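Side-chain contact in methyltransferase FkbM (Methylobacillus flagellatus KT, PDB 2PY6), which probably acts as a methyltransferase of the FkbM family, with a Rossmann-like domain: residues A[199-202]-A[203-206]. Numbering follows the deposited sequence.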
loop_
_atom_site.group_PDB
_atom_site.type_symbol
_atom_site.label_atom_id
_atom_site.label_comp_id
_atom_site.label_asym_id
_atom_site.label_seq_id
_atom_site.Cartn_x
_atom_site.Cartn_y
_atom_site.Cartn_z
ATOM N N THR A 199 8.957 15.467 33.747
ATOM C CA THR A 199 8.032 14.401 34.109
ATOM C C THR A 199 8.018 13.152 33.259
ATOM O O THR A 199 7.472 12.145 33.714
ATOM C CB THR A 199 6.590 14.900 34.020
ATOM O OG1 THR A 199 6.282 15.213 32.669
ATOM C CG2 THR A 199 6.379 16.143 34.895
ATOM N N CYS A 200 8.582 13.228 32.051
ATOM C CA CYS A 200 8.563 12.136 31.046
ATOM C C CYS A 200 7.149 11.908 30.493
ATOM O O CYS A 200 6.880 10.853 29.976
ATOM C CB CYS A 200 9.077 10.795 31.604
ATOM S SG CYS A 200 10.677 10.815 32.388
ATOM N N GLU A 201 6.268 12.904 30.596
ATOM C CA GLU A 201 4.882 12.791 30.182
ATOM C C GLU A 201 4.637 13.506 28.857
ATOM O O GLU A 201 4.526 14.727 28.823
ATOM C CB GLU A 201 3.936 13.372 31.269
ATOM C CG GLU A 201 2.451 13.429 30.847
ATOM C CD GLU A 201 1.900 12.096 30.304
ATOM O OE1 GLU A 201 1.702 11.159 31.079
ATOM O OE2 GLU A 201 1.621 11.999 29.094
ATOM N N PRO A 202 4.540 12.750 27.754
ATOM C CA PRO A 202 4.343 13.404 26.451
ATOM C C PRO A 202 3.078 14.227 26.260
ATOM O O PRO A 202 3.055 15.086 25.380
ATOM C CB PRO A 202 4.357 12.238 25.478
ATOM C CG PRO A 202 4.025 11.065 26.243
ATOM C CD PRO A 202 4.653 11.292 27.594
ATOM N N GLU A 203 2.028 13.964 27.033
ATOM C CA GLU A 203 0.803 14.768 26.942
ATOM C C GLU A 203 1.096 16.269 27.106
ATOM O O GLU A 203 0.302 17.092 26.640
ATOM C CB GLU A 203 -0.269 14.306 27.937
ATOM C CG GLU A 203 -0.934 12.960 27.618
ATOM C CD GLU A 203 -1.683 12.943 26.274
ATOM O OE1 GLU A 203 -2.379 13.924 25.921
ATOM O OE2 GLU A 203 -1.588 11.927 25.574
ATOM N N TYR A 204 2.209 16.628 27.760
ATOM C CA TYR A 204 2.588 18.050 27.848
ATOM C C TYR A 204 2.792 18.694 26.464
ATOM O O TYR A 204 2.285 19.789 26.245
ATOM C CB TYR A 204 3.793 18.281 28.760
ATOM C CG TYR A 204 3.405 18.291 30.190
ATOM C CD1 TYR A 204 2.757 19.388 30.724
ATOM C CD2 TYR A 204 3.678 17.203 31.024
ATOM C CE1 TYR A 204 2.333 19.373 32.044
ATOM C CE2 TYR A 204 3.290 17.190 32.357
ATOM C CZ TYR A 204 2.629 18.281 32.862
ATOM O OH TYR A 204 2.236 18.291 34.177
ATOM N N TYR A 205 3.504 18.024 25.556
ATOM C CA TYR A 205 3.649 18.483 24.163
ATOM C C TYR A 205 2.306 18.568 23.478
ATOM O O TYR A 205 2.055 19.503 22.737
ATOM C CB TYR A 205 4.441 17.490 23.258
ATOM C CG TYR A 205 5.906 17.497 23.490
ATOM C CD1 TYR A 205 6.632 18.669 23.298
ATOM C CD2 TYR A 205 6.599 16.342 23.853
ATOM C CE1 TYR A 205 8.013 18.720 23.486
ATOM C CE2 TYR A 205 7.986 16.379 24.032
ATOM C CZ TYR A 205 8.691 17.589 23.848
ATOM O OH TYR A 205 10.074 17.699 24.036
ATOM N N HIS A 206 1.472 17.551 23.695
ATOM C CA HIS A 206 0.201 17.478 23.019
ATOM C C HIS A 206 -0.730 18.651 23.288
ATOM O O HIS A 206 -1.487 19.020 22.406
ATOM C CB HIS A 206 -0.505 16.134 23.252
ATOM C CG HIS A 206 0.318 14.944 22.899
ATOM N ND1 HIS A 206 1.130 14.904 21.786
ATOM C CD2 HIS A 206 0.403 13.718 23.468
ATOM C CE1 HIS A 206 1.707 13.720 21.707
ATOM N NE2 HIS A 206 1.278 12.979 22.714
#
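Glu201 caps the start of helix 203-208 with its own side chain: Glu201 OE2 accepts from Glu203 N at 2.9 Å, through the anti lone pair and with a nearly straight N-H (162°). Its CG lies anti to the backbone N (chi1 174°), and a bend at chi2 folds the carboxylate forward over the first turn, alongside the Glu203 side chain. There Glu201 OE2 also touches Glu203 CG at 3.1 Å. Glu201 O accepts from Tyr204 N at 3.2 Å and sits at the edge of the Tyr204 ring. That ring crosses the Glu201 chain, Tyr204 CD2 lying 3.8 Å from Glu201 CB, and reaches back to the end of helix 184-199, where Thr199 OG1 meets Tyr204 CE2 at 3.6 Å. OG1 itself is held by an ST turn to Glu201 N, while its strongest partner is Asn195 O. Further on, Pro202 O lies over one face of the His206 ring, 3.5 Å from His206 CD2. Glu201 OE1 forms a salt bridge with Lys249 of the second subunit, and Glu203 OE2 one with Arg218 of that subunit. Shortening Glu201 to an alanine is likely to leave Glu203 N without its side-chain cap and Lys249 without its mate. The neighbouring carboxylates, Glu201 OE2 to Glu203 OE2 4.8 Å, are likely to repel each other mildly, a crowding of negative charge that the lysine and arginine probably offset.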